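Local atomic coordinates of anti-h(o) lectin I (Ulex europaeus, PDB entry 1FX5), a protein that binds carbohydrate with specificity for L-fucose and carries one manganese and one calcium ion. Residues Gly30-Asn35 with Val212-Ser217; Ala66-Ser71 with Ile172-Ser177; Asp87-Phe92 with Val124-Ile129; Leu93-Ser98 with Ile205-Val210. All coordinates share one frame; numbering follows the deposited sequence.

Contact 1 of 4, residues Gly30-Asn35 with Val212-Ser217; sequences GVLQLN and VGFSGS. Unlike the reference sequence in segment 212-217: Ser217 (reference Gly).
Leu34 settles on Gly216 where strand 209-219 runs through the legume-lectin beta sandwich, and this is the tight part of the contact. Leu34 CB lies 3.8 Å from Gly216 CA; glycine offers only backbone here, so the two residues can bring their CA atoms to 4.9 Å. With CG opposite the carbonyl carbon and beside the backbone N (chi1 -54°), the leucine turns its methyls toward Ser215 and Phe214. CD1 reaches Ser215 O at 3.7 Å, while CD2 meets Phe214 CB at 3.8 Å. Leu32 adds a lighter touch, its CD2 4.2 Å from Phe214 CD1 at an oblique approach to the ring. Phe214 is further enclosed by the rings of Phe72 and Trp231.

The opposite side of segment 30-35 is looser. Val31 and Gln33 are partly exposed and lean on strand 224-236, leaving segment 212-217 to Leu32, Leu34 and Asn35. The touching parts, 32-35 and 214-217, run 33° apart; Leu32 and Leu34 make their backbone bonds to Val228 and His226 instead. The contact thus packs this short segment onto strand 209-219 by side-chain packing, without hydrogen bonds between the two segments. On the strand, Ser215 and Ser217 point away from this packing, and their OG atoms are hydrogen-bonded to Phe107 O and Gly104 O. Past the leucine, Asn35 continues the close fit with its CB 3.8 Å from Gly216 O.

Contact 2 of 4, residues Ala66-Ser71 with Ile172-Ser177; sequences ASFITS and IIYEAS
Phe68 turns one face of its ring to Tyr174, whose CB sits over that face, offset toward the rim, at 3.7 Å from the ring centroid in a CH-pi contact. The placement follows from two torsions: Phe68 CG lies between its backbone N and carbonyl carbon (chi1 73°), whereas Tyr174 CG is opposite its own N (chi1 -177°), which carries the phenol onward past the phenylalanine. The two ring planes are 27° apart but slid so far that they barely overlap. Ala66 O lies at the edge of the tyrosine ring, in its plane, 3.6 Å from Tyr174 CD2.

The neighbouring pairs run side by side. Thr70 CG2 lies against Ile172 CB at 3.7 Å on the same face as the two rings; Ile69 and Ile173 point the other way, their CG1 atoms 3.8 Å apart. Beneath them Phe68 with Tyr174 and Thr70 with Ile172 form antiparallel hydrogen-bonded pairs, the bond from Ile172 N to Thr70 O being 2.9 Å long. Where the strand pairing ends, Ala176 N donates to Ser67 OG at 3.0 Å.

This is the back sheet of the lectin sandwich. Strand 64-78 is flanked here by 168-175 and 224-236, and 180-187 follows beyond 168-175; the face bearing Phe68, Thr70 and Ile172 packs inward on Phe91 and Leu93 of strand 88-94.

Contact 3 of 4, residues Asp87-Phe92 with Val124-Ile129; sequences DGLTFF and VEFDTI. With MN (manganese (II) ion), chain F; CA (calcium ion), chain G.
Leu89 holds CG between its backbone N and carbonyl carbon (chi1 66°) and Phe126 holds its own opposite the carbonyl carbon (chi1 -61°), which brings Leu89 CG to 4.1 Å from Phe126 CD1 on the face of the curved front sheet of the legume-lectin sandwich that is turned toward the back sheet. On the other face Asp127, with CG opposite its N (chi1 -164°), projects its carboxylate between two metals. Strands 88-92 and 124-127 are antiparallel, with Leu89-Phe126 and Phe91-Val124 as hydrogen-bonded pairs.

This is the paired metal site of the family. Asp127 OD1 bridges the ions, 2.2 Å from manganese and 2.6 Å from calcium, and OD2 also binds calcium. Glu125, its chain extended beyond CG, brings OE1 to 2.2 Å from manganese, while OE2 takes a bond from a manganese-bound water. Ile129 O lies 2.4 Å from calcium. Asp137 serves both metals, His142 completes the manganese site and Asn134 the calcium site.

Asp87 follows a cis peptide bond, as the sugar-site aspartate does in other legume lectins, and its OD2 is hydrogen-bonded to a methylpentanediol molecule, probably from the crystallisation liquor, which may mark a pocket there. A calcium-bound water donates to Asp87 O and, at 2.8 Å, to Asp87 OD2, so the calcium probably helps to position this residue through its water. Thr128 N donates to the same carbonyl from above its plane. The metal-binding bend is closed by an Asx turn, in which Ile129 N donates to Asp127 OD2 at 3.2 Å.

Contact 4 of 4, residues Leu93-Ser98 with Ile205-Val210; sequences LAPPDS and ILPEWV
Val210 fits against the end of strand 88-94 at two points. Its CB comes to 3.3 Å from Ala94 O, and its CG2, placed between the backbone N and the carbonyl carbon, meets Leu93 CD2 at 3.9 Å. Leu206 approaches the same leucine from another side: Leu206 CD1 lies 4.1 Å from Leu93 CB, and Leu206 CD2 is 3.9 Å from Leu93 O. The prolines carry the contact outward. Pro96 sets CD against the backbone, 3.4 Å from Trp209 O, while Pro95 and Pro207 touch more lightly, CG to CG at 4.4 Å.

Here two neighbouring strands of the front sheet of the legume-lectin sandwich meet at their ends, 88-94 finishing as 209-219 begins. Ala94 makes a backbone hydrogen bond to Ser211, just past segment 205-210, so Leu93 and Val210 pack close to the sheet pairing. After Ala94 the chain leaves the sheet in a type I beta turn from Pro95 to Ser98, closed by Ser98 N donating to Pro95 O at 3.1 Å. Arg50 NH2 is hydrogen-bonded to Ser98 OG at the end of the turn.

On the other segment, Leu206 O accepts from Trp58 NE1 and Glu208 OE1 from the backbone N of Cys60. The Trp209 ring leads away from segment 93-98, stacks on His56 and packs on Asp17 of the second subunit.

Contacts 1 and 3 are stitched together directly: Ser215 O lies 2.9 Å from Thr90 N and Ser217 O 2.9 Å from Asp87 N, with Asp87 and Gly88 facing Ser217 as a classic beta bulge. The Ser217 side chain is about 9 Å from the calcium ion bound in contact 3. Contact 4 continues the two strands shared with contacts 1 and 3 to the end away from the metals. Contact 2 belongs to the facing layer of the sandwich, with Ile172 CD1 3.8 Å from Phe91 CB of contact 3 and Phe68 CE1 4.0 Å from Leu93 CD2 of contact 4. Its centre is about 19 Å from that of contact 3.

Contact 1 of 4, residues Gly30-Asn35 with Val212-Ser217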
loop_
_atom_site.group_PDB
_atom_site.type_symbol
_atom_site.label_atom_id
_atom_site.label_comp_id
_atom_site.label_asym_id
_atom_site.label_seq_id
_atom_site.Cartn_x
_atom_site.Cartn_y
_atom_site.Cartn_z
ATOM N N GLY A 30 9.336 17.638 7.965
ATOM C CA GLY A 30 9.058 16.206 7.896
ATOM C C GLY A 30 7.818 15.794 8.687
ATOM O O GLY A 30 7.670 14.626 9.052
ATOM N N VAL A 31 6.926 16.759 8.925
ATOM C CA VAL A 31 5.676 16.570 9.667
ATOM C C VAL A 31 4.457 16.633 8.733
ATOM O O VAL A 31 4.451 17.396 7.761
ATOM C CB VAL A 31 5.553 17.686 10.751
ATOM C CG1 VAL A 31 4.177 17.709 11.412
ATOM C CG2 VAL A 31 6.608 17.469 11.802
ATOM N N LEU A 32 3.433 15.833 9.022
ATOM C CA LEU A 32 2.218 15.824 8.209
ATOM C C LEU A 32 1.250 16.861 8.810
ATOM O O LEU A 32 0.735 16.679 9.918
ATOM C CB LEU A 32 1.575 14.427 8.215
ATOM C CG LEU A 32 0.173 14.256 7.608
ATOM C CD1 LEU A 32 0.207 14.488 6.111
ATOM C CD2 LEU A 32 -0.362 12.852 7.913
ATOM N N GLN A 33 1.041 17.966 8.090
ATOM C CA GLN A 33 0.154 19.040 8.527
ATOM C C GLN A 33 -1.241 18.833 7.935
ATOM O O GLN A 33 -1.452 18.974 6.733
ATOM C CB GLN A 33 0.729 20.398 8.104
ATOM C CG GLN A 33 0.010 21.576 8.735
ATOM C CD GLN A 33 0.575 22.905 8.310
ATOM O OE1 GLN A 33 1.206 23.591 9.101
ATOM N NE2 GLN A 33 0.338 23.287 7.062
ATOM N N LEU A 34 -2.205 18.533 8.788
ATOM C CA LEU A 34 -3.560 18.295 8.327
ATOM C C LEU A 34 -4.344 19.503 7.797
ATOM O O LEU A 34 -5.230 19.355 6.960
ATOM C CB LEU A 34 -4.354 17.568 9.433
ATOM C CG LEU A 34 -3.718 16.264 9.963
ATOM C CD1 LEU A 34 -4.529 15.693 11.142
ATOM C CD2 LEU A 34 -3.576 15.238 8.830
ATOM N N ASN A 35 -4.042 20.692 8.296
ATOM C CA ASN A 35 -4.745 21.885 7.848
ATOM C C ASN A 35 -3.822 23.065 8.020
ATOM O O ASN A 35 -2.883 23.001 8.812
ATOM C CB ASN A 35 -6.020 22.120 8.686
ATOM C CG ASN A 35 -5.725 22.561 10.131
ATOM O OD1 ASN A 35 -5.774 23.748 10.447
ATOM N ND2 ASN A 35 -5.445 21.602 11.013
ATOM N N VAL A 212 -7.730 4.377 4.896
ATOM C CA VAL A 212 -7.507 4.767 6.297
ATOM C C VAL A 212 -6.718 6.081 6.208
ATOM O O VAL A 212 -5.875 6.231 5.304
ATOM C CB VAL A 212 -6.701 3.742 7.127
ATOM C CG1 VAL A 212 -7.466 2.432 7.244
ATOM C CG2 VAL A 212 -5.314 3.528 6.533
ATOM N N GLY A 213 -6.993 7.033 7.103
ATOM C CA GLY A 213 -6.283 8.302 7.063
ATOM C C GLY A 213 -6.687 9.245 8.177
ATOM O O GLY A 213 -7.330 8.826 9.145
ATOM N N PHE A 214 -6.378 10.528 8.011
ATOM C CA PHE A 214 -6.697 11.535 9.004
ATOM C C PHE A 214 -7.317 12.769 8.350
ATOM O O PHE A 214 -7.179 13.001 7.142
ATOM C CB PHE A 214 -5.416 12.054 9.701
ATOM C CG PHE A 214 -4.488 10.978 10.274
ATOM C CD1 PHE A 214 -3.450 10.450 9.503
ATOM C CD2 PHE A 214 -4.606 10.563 11.600
ATOM C CE1 PHE A 214 -2.547 9.532 10.043
ATOM C CE2 PHE A 214 -3.710 9.656 12.139
ATOM C CZ PHE A 214 -2.682 9.138 11.360
ATOM N N SER A 215 -7.943 13.594 9.180
ATOM C CA SER A 215 -8.571 14.834 8.737
ATOM C C SER A 215 -8.319 15.829 9.882
ATOM O O SER A 215 -8.179 15.425 11.056
ATOM C CB SER A 215 -10.082 14.656 8.445
ATOM O OG SER A 215 -10.915 14.867 9.580
ATOM N N GLY A 216 -8.181 17.108 9.539
ATOM C CA GLY A 216 -7.946 18.134 10.534
ATOM C C GLY A 216 -8.676 19.365 10.039
ATOM O O GLY A 216 -8.769 19.558 8.823
ATOM N N SER A 217 -9.212 20.189 10.945
ATOM C CA SER A 217 -9.917 21.378 10.514
ATOM C C SER A 217 -9.982 22.432 11.608
ATOM O O SER A 217 -9.701 22.143 12.776
ATOM C CB SER A 217 -11.323 21.034 9.995
ATOM O OG SER A 217 -12.120 20.522 11.029
#

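Contact 2 of 4, residues Ala66-Ser71 with Ile172-Ser177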
loop_
_atom_site.group_PDB
_atom_site.type_symbol
_atom_site.label_atom_id
_atom_site.label_comp_id
_atom_site.label_asym_id
_atom_site.label_seq_id
_atom_site.Cartn_x
_atom_site.Cartn_y
_atom_site.Cartn_z
ATOM N N ALA A 66 -11.521 -8.361 9.509
ATOM C CA ALA A 66 -10.139 -8.147 9.962
ATOM C C ALA A 66 -9.976 -7.373 11.291
ATOM O O ALA A 66 -10.885 -6.686 11.742
ATOM C CB ALA A 66 -9.336 -7.461 8.857
ATOM N N SER A 67 -8.852 -7.592 11.963
ATOM C CA SER A 67 -8.547 -6.915 13.216
ATOM C C SER A 67 -7.420 -5.933 12.837
ATOM O O SER A 67 -6.677 -6.178 11.863
ATOM C CB SER A 67 -8.008 -7.906 14.245
ATOM O OG SER A 67 -9.041 -8.722 14.749
ATOM N N PHE A 68 -7.314 -4.809 13.546
ATOM C CA PHE A 68 -6.261 -3.850 13.233
ATOM C C PHE A 68 -5.821 -3.054 14.442
ATOM O O PHE A 68 -6.514 -3.010 15.477
ATOM C CB PHE A 68 -6.663 -2.908 12.065
ATOM C CG PHE A 68 -7.708 -1.849 12.420
ATOM C CD1 PHE A 68 -9.032 -1.986 12.005
ATOM C CD2 PHE A 68 -7.355 -0.695 13.123
ATOM C CE1 PHE A 68 -9.989 -0.993 12.279
ATOM C CE2 PHE A 68 -8.300 0.289 13.400
ATOM C CZ PHE A 68 -9.617 0.141 12.978
ATOM N N ILE A 69 -4.651 -2.450 14.315
ATOM C CA ILE A 69 -4.101 -1.633 15.373
ATOM C C ILE A 69 -3.327 -0.527 14.684
ATOM O O ILE A 69 -2.701 -0.760 13.660
ATOM C CB ILE A 69 -3.165 -2.419 16.297
ATOM C CG1 ILE A 69 -2.651 -1.520 17.410
ATOM C CG2 ILE A 69 -1.968 -2.897 15.539
ATOM C CD1 ILE A 69 -1.710 -2.230 18.344
ATOM N N THR A 70 -3.440 0.691 15.196
ATOM C CA THR A 70 -2.736 1.832 14.624
ATOM C C THR A 70 -2.275 2.725 15.786
ATOM O O THR A 70 -2.908 2.751 16.862
ATOM C CB THR A 70 -3.649 2.637 13.652
ATOM O OG1 THR A 70 -2.863 3.548 12.876
ATOM C CG2 THR A 70 -4.700 3.440 14.405
ATOM N N SER A 71 -1.141 3.390 15.604
ATOM C CA SER A 71 -0.618 4.277 16.631
ATOM C C SER A 71 0.081 5.449 15.943
ATOM O O SER A 71 0.653 5.293 14.850
ATOM C CB SER A 71 0.344 3.532 17.575
ATOM O OG SER A 71 1.416 2.967 16.856
ATOM N N ILE A 172 -5.148 3.016 18.758
ATOM C CA ILE A 172 -6.500 2.584 18.395
ATOM C C ILE A 172 -6.471 1.114 17.981
ATOM O O ILE A 172 -5.674 0.714 17.110
ATOM C CB ILE A 172 -7.085 3.454 17.238
ATOM C CG1 ILE A 172 -7.042 4.925 17.639
ATOM C CG2 ILE A 172 -8.554 3.077 16.965
ATOM C CD1 ILE A 172 -7.432 5.885 16.532
ATOM N N ILE A 173 -7.383 0.327 18.540
ATOM C CA ILE A 173 -7.453 -1.103 18.243
ATOM C C ILE A 173 -8.850 -1.645 17.919
ATOM O O ILE A 173 -9.849 -1.256 18.560
ATOM C CB ILE A 173 -6.976 -1.908 19.507
ATOM C CG1 ILE A 173 -5.533 -1.565 19.857
ATOM C CG2 ILE A 173 -7.125 -3.413 19.314
ATOM C CD1 ILE A 173 -5.180 -1.924 21.285
ATOM N N TYR A 174 -8.944 -2.491 16.902
ATOM C CA TYR A 174 -10.234 -3.066 16.576
ATOM C C TYR A 174 -10.002 -4.573 16.666
ATOM O O TYR A 174 -9.139 -5.117 15.967
ATOM C CB TYR A 174 -10.766 -2.678 15.193
ATOM C CG TYR A 174 -12.166 -3.240 14.935
ATOM C CD1 TYR A 174 -13.285 -2.752 15.621
ATOM C CD2 TYR A 174 -12.367 -4.287 14.041
ATOM C CE1 TYR A 174 -14.556 -3.294 15.431
ATOM C CE2 TYR A 174 -13.636 -4.842 13.839
ATOM C CZ TYR A 174 -14.721 -4.349 14.534
ATOM O OH TYR A 174 -15.964 -4.937 14.336
ATOM N N GLU A 175 -10.674 -5.217 17.611
ATOM C CA GLU A 175 -10.546 -6.659 17.791
ATOM C C GLU A 175 -11.816 -7.272 17.191
ATOM O O GLU A 175 -12.895 -7.184 17.784
ATOM C CB GLU A 175 -10.448 -7.011 19.265
ATOM C CG GLU A 175 -10.317 -8.497 19.466
ATOM C CD GLU A 175 -10.634 -8.922 20.881
ATOM O OE1 GLU A 175 -11.713 -9.530 21.090
ATOM O OE2 GLU A 175 -9.811 -8.644 21.783
ATOM N N ALA A 176 -11.672 -7.931 16.048
ATOM C CA ALA A 176 -12.798 -8.557 15.345
ATOM C C ALA A 176 -13.665 -9.579 16.098
ATOM O O ALA A 176 -14.889 -9.575 15.937
ATOM C CB ALA A 176 -12.326 -9.148 14.000
ATOM N N SER A 177 -13.048 -10.443 16.910
ATOM C CA SER A 177 -13.797 -11.459 17.664
ATOM C C SER A 177 -14.856 -10.867 18.592
ATOM O O SER A 177 -15.972 -11.378 18.636
ATOM C CB SER A 177 -12.863 -12.418 18.422
ATOM O OG SER A 177 -11.955 -11.697 19.246
#

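Contact 3 of 4, residues Asp87-Phe92 with Val124-Ile129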
loop_
_atom_site.group_PDB
_atom_site.type_symbol
_atom_site.label_atom_id
_atom_site.label_comp_id
_atom_site.label_asym_id
_atom_site.label_seq_id
_atom_site.Cartn_x
_atom_site.Cartn_y
_atom_site.Cartn_z
ATOM N N ASP A 87 -10.636 22.947 15.427
ATOM C CA ASP A 87 -11.824 22.122 15.718
ATOM C C ASP A 87 -11.430 20.706 16.143
ATOM O O ASP A 87 -12.267 19.992 16.703
ATOM C CB ASP A 87 -12.751 22.016 14.508
ATOM C CG ASP A 87 -13.777 23.109 14.479
ATOM O OD1 ASP A 87 -13.546 24.089 13.744
ATOM O OD2 ASP A 87 -14.785 23.015 15.208
ATOM N N GLY A 88 -10.198 20.291 15.803
ATOM C CA GLY A 88 -9.716 18.964 16.162
ATOM C C GLY A 88 -9.222 18.115 15.004
ATOM O O GLY A 88 -9.032 18.614 13.889
ATOM N N LEU A 89 -8.914 16.849 15.276
ATOM C CA LEU A 89 -8.439 15.962 14.228
ATOM C C LEU A 89 -9.225 14.649 14.295
ATOM O O LEU A 89 -9.879 14.350 15.306
ATOM C CB LEU A 89 -6.924 15.743 14.279
ATOM C CG LEU A 89 -6.338 15.017 15.475
ATOM C CD1 LEU A 89 -5.164 14.163 15.033
ATOM C CD2 LEU A 89 -5.913 16.026 16.515
ATOM N N THR A 90 -9.023 13.800 13.298
ATOM C CA THR A 90 -9.739 12.549 13.240
ATOM C C THR A 90 -8.969 11.411 12.570
ATOM O O THR A 90 -8.098 11.681 11.717
ATOM C CB THR A 90 -10.977 12.882 12.312
ATOM O OG1 THR A 90 -12.193 12.965 13.054
ATOM C CG2 THR A 90 -11.098 12.010 11.126
ATOM N N PHE A 91 -9.199 10.173 13.030
ATOM C CA PHE A 91 -8.567 8.991 12.416
ATOM C C PHE A 91 -9.873 8.363 11.856
ATOM O O PHE A 91 -10.849 8.190 12.608
ATOM C CB PHE A 91 -7.880 8.016 13.363
ATOM C CG PHE A 91 -7.443 6.742 12.662
ATOM C CD1 PHE A 91 -8.247 5.606 12.685
ATOM C CD2 PHE A 91 -6.295 6.720 11.874
ATOM C CE1 PHE A 91 -7.930 4.475 11.929
ATOM C CE2 PHE A 91 -5.975 5.597 11.121
ATOM C CZ PHE A 91 -6.801 4.472 11.149
ATOM N N PHE A 92 -9.920 8.018 10.569
ATOM C CA PHE A 92 -11.151 7.450 10.023
ATOM C C PHE A 92 -11.051 6.385 8.941
ATOM O O PHE A 92 -9.997 6.204 8.320
ATOM C CB PHE A 92 -12.041 8.601 9.501
ATOM C CG PHE A 92 -11.533 9.244 8.215
ATOM C CD1 PHE A 92 -10.387 10.027 8.205
ATOM C CD2 PHE A 92 -12.194 9.038 7.012
ATOM C CE1 PHE A 92 -9.893 10.590 7.018
ATOM C CE2 PHE A 92 -11.714 9.598 5.813
ATOM C CZ PHE A 92 -10.557 10.372 5.822
ATOM N N VAL A 124 -12.755 8.164 14.819
ATOM C CA VAL A 124 -12.400 8.355 16.216
ATOM C C VAL A 124 -12.033 9.840 16.201
ATOM O O VAL A 124 -11.087 10.237 15.502
ATOM C CB VAL A 124 -11.170 7.494 16.635
ATOM C CG1 VAL A 124 -10.735 7.849 18.066
ATOM C CG2 VAL A 124 -11.530 6.028 16.573
ATOM N N GLU A 125 -12.825 10.667 16.879
ATOM C CA GLU A 125 -12.554 12.103 16.923
ATOM C C GLU A 125 -11.909 12.634 18.230
ATOM O O GLU A 125 -12.219 12.179 19.337
ATOM C CB GLU A 125 -13.834 12.915 16.618
ATOM C CG GLU A 125 -14.928 12.743 17.690
ATOM C CD GLU A 125 -16.112 13.678 17.528
ATOM O OE1 GLU A 125 -16.584 14.227 18.539
ATOM O OE2 GLU A 125 -16.600 13.861 16.406
ATOM N N PHE A 126 -11.033 13.629 18.048
ATOM C CA PHE A 126 -10.282 14.339 19.088
ATOM C C PHE A 126 -10.844 15.745 18.826
ATOM O O PHE A 126 -10.264 16.571 18.086
ATOM C CB PHE A 126 -8.775 14.242 18.801
ATOM C CG PHE A 126 -8.259 12.812 18.793
ATOM C CD1 PHE A 126 -8.166 12.099 17.610
ATOM C CD2 PHE A 126 -7.937 12.162 19.989
ATOM C CE1 PHE A 126 -7.773 10.770 17.622
ATOM C CE2 PHE A 126 -7.535 10.822 20.001
ATOM C CZ PHE A 126 -7.457 10.131 18.815
ATOM N N ASP A 127 -12.046 15.939 19.368
ATOM C CA ASP A 127 -12.833 17.151 19.256
ATOM C C ASP A 127 -12.462 18.224 20.273
ATOM O O ASP A 127 -12.776 18.101 21.466
ATOM C CB ASP A 127 -14.301 16.728 19.371
ATOM C CG ASP A 127 -15.265 17.791 18.891
ATOM O OD1 ASP A 127 -16.421 17.461 18.560
ATOM O OD2 ASP A 127 -14.883 18.963 18.846
ATOM N N THR A 128 -11.891 19.321 19.776
ATOM C CA THR A 128 -11.471 20.425 20.643
ATOM C C THR A 128 -12.509 21.470 21.075
ATOM O O THR A 128 -12.169 22.366 21.848
ATOM C CB THR A 128 -10.202 21.130 20.100
ATOM O OG1 THR A 128 -10.504 21.743 18.847
ATOM C CG2 THR A 128 -9.056 20.141 19.911
ATOM N N ILE A 129 -13.745 21.391 20.570
ATOM C CA ILE A 129 -14.795 22.348 20.961
ATOM C C ILE A 129 -16.202 21.713 20.970
ATOM O O ILE A 129 -16.598 21.061 19.980
ATOM C CB ILE A 129 -14.786 23.638 20.068
ATOM C CG1 ILE A 129 -15.517 24.787 20.778
ATOM C CG2 ILE A 129 -15.390 23.386 18.681
ATOM C CD1 ILE A 129 -14.661 25.559 21.808
HETATM MN MN MN F . -17.903 15.926 18.931
HETATM CA CA CA G . -17.030 19.887 17.975
HETATM O O HOH W 1 -15.269 20.642 16.708
HETATM O O HOH W 2 -18.501 15.752 16.902
HETATM O O HOH W 3 -19.277 14.339 19.569
HETATM O O HOH W 4 -17.812 18.635 16.152
#

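Contact 4 of 4, residues Leu93-Ser98 with Ile205-Val210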
loop_
_atom_site.group_PDB
_atom_site.type_symbol
_atom_site.label_atom_id
_atom_site.label_comp_id
_atom_site.label_asym_id
_atom_site.label_seq_id
_atom_site.Cartn_x
_atom_site.Cartn_y
_atom_site.Cartn_z
ATOM N N LEU A 93 -12.140 5.634 8.772
ATOM C CA LEU A 93 -12.227 4.571 7.758
ATOM C C LEU A 93 -13.444 4.975 6.918
ATOM O O LEU A 93 -14.505 5.276 7.483
ATOM C CB LEU A 93 -12.435 3.187 8.398
ATOM C CG LEU A 93 -11.250 2.663 9.226
ATOM C CD1 LEU A 93 -11.540 2.899 10.667
ATOM C CD2 LEU A 93 -11.036 1.203 9.047
ATOM N N ALA A 94 -13.279 5.058 5.597
ATOM C CA ALA A 94 -14.389 5.441 4.698
ATOM C C ALA A 94 -14.198 4.893 3.277
ATOM O O ALA A 94 -13.182 4.272 2.990
ATOM C CB ALA A 94 -14.498 6.958 4.632
ATOM N N PRO A 95 -15.209 5.025 2.401
ATOM C CA PRO A 95 -15.023 4.521 1.029
ATOM C C PRO A 95 -13.757 5.201 0.481
ATOM O O PRO A 95 -13.587 6.398 0.657
ATOM C CB PRO A 95 -16.290 5.000 0.327
ATOM C CG PRO A 95 -17.329 4.876 1.436
ATOM C CD PRO A 95 -16.586 5.515 2.611
ATOM N N PRO A 96 -12.872 4.454 -0.217
ATOM C CA PRO A 96 -11.617 5.020 -0.760
ATOM C C PRO A 96 -11.710 6.202 -1.701
ATOM O O PRO A 96 -10.785 7.009 -1.802
ATOM C CB PRO A 96 -10.919 3.815 -1.393
ATOM C CG PRO A 96 -12.048 2.888 -1.738
ATOM C CD PRO A 96 -13.030 3.033 -0.596
ATOM N N ASP A 97 -12.860 6.359 -2.325
ATOM C CA ASP A 97 -13.054 7.456 -3.243
ATOM C C ASP A 97 -13.995 8.535 -2.702
ATOM O O ASP A 97 -14.522 9.317 -3.487
ATOM C CB ASP A 97 -13.615 6.899 -4.562
ATOM C CG ASP A 97 -14.975 6.196 -4.379
ATOM O OD1 ASP A 97 -15.203 5.566 -3.326
ATOM O OD2 ASP A 97 -15.827 6.279 -5.287
ATOM N N SER A 98 -14.219 8.600 -1.387
ATOM C CA SER A 98 -15.123 9.629 -0.875
ATOM C C SER A 98 -14.514 11.028 -1.048
ATOM O O SER A 98 -13.300 11.214 -0.933
ATOM C CB SER A 98 -15.475 9.377 0.593
ATOM O OG SER A 98 -14.339 9.527 1.411
ATOM N N ILE A 205 -21.608 -1.670 8.557
ATOM C CA ILE A 205 -21.472 -0.250 8.306
ATOM C C ILE A 205 -20.559 0.187 7.164
ATOM O O ILE A 205 -20.877 1.139 6.437
ATOM C CB ILE A 205 -21.074 0.423 9.652
ATOM C CG1 ILE A 205 -22.309 0.471 10.553
ATOM C CG2 ILE A 205 -20.489 1.816 9.460
ATOM C CD1 ILE A 205 -22.082 -0.133 11.868
ATOM N N LEU A 206 -19.457 -0.539 6.974
ATOM C CA LEU A 206 -18.473 -0.235 5.922
ATOM C C LEU A 206 -18.444 -1.178 4.705
ATOM O O LEU A 206 -18.917 -2.314 4.763
ATOM C CB LEU A 206 -17.060 -0.249 6.542
ATOM C CG LEU A 206 -16.715 0.654 7.744
ATOM C CD1 LEU A 206 -15.354 0.261 8.379
ATOM C CD2 LEU A 206 -16.693 2.082 7.282
ATOM N N PRO A 207 -17.942 -0.688 3.559
ATOM C CA PRO A 207 -17.864 -1.573 2.378
ATOM C C PRO A 207 -16.665 -2.544 2.616
ATOM O O PRO A 207 -15.915 -2.371 3.594
ATOM C CB PRO A 207 -17.595 -0.592 1.236
ATOM C CG PRO A 207 -16.892 0.568 1.917
ATOM C CD PRO A 207 -17.608 0.709 3.229
ATOM N N GLU A 208 -16.467 -3.556 1.772
ATOM C CA GLU A 208 -15.341 -4.483 1.983
ATOM C C GLU A 208 -13.944 -3.858 1.932
ATOM O O GLU A 208 -13.009 -4.368 2.575
ATOM C CB GLU A 208 -15.370 -5.610 0.974
ATOM C CG GLU A 208 -16.495 -6.565 1.151
ATOM C CD GLU A 208 -16.535 -7.534 0.003
ATOM O OE1 GLU A 208 -15.677 -8.455 -0.032
ATOM O OE2 GLU A 208 -17.387 -7.319 -0.886
ATOM N N TRP A 209 -13.782 -2.830 1.098
ATOM C CA TRP A 209 -12.498 -2.129 0.951
ATOM C C TRP A 209 -12.665 -0.669 1.367
ATOM O O TRP A 209 -13.551 0.037 0.838
ATOM C CB TRP A 209 -12.003 -2.173 -0.507
ATOM C CG TRP A 209 -11.619 -3.536 -1.008
ATOM C CD1 TRP A 209 -12.463 -4.498 -1.491
ATOM C CD2 TRP A 209 -10.286 -4.078 -1.114
ATOM N NE1 TRP A 209 -11.742 -5.603 -1.893
ATOM C CE2 TRP A 209 -10.405 -5.372 -1.678
ATOM C CE3 TRP A 209 -9.007 -3.600 -0.789
ATOM C CZ2 TRP A 209 -9.290 -6.193 -1.927
ATOM C CZ3 TRP A 209 -7.902 -4.415 -1.033
ATOM C CH2 TRP A 209 -8.053 -5.698 -1.598
ATOM N N VAL A 210 -11.809 -0.214 2.285
ATOM C CA VAL A 210 -11.858 1.173 2.776
ATOM C C VAL A 210 -10.472 1.803 2.808
ATOM O O VAL A 210 -9.465 1.098 2.761
ATOM C CB VAL A 210 -12.421 1.268 4.247
ATOM C CG1 VAL A 210 -13.841 0.745 4.327
ATOM C CG2 VAL A 210 -11.525 0.500 5.220
#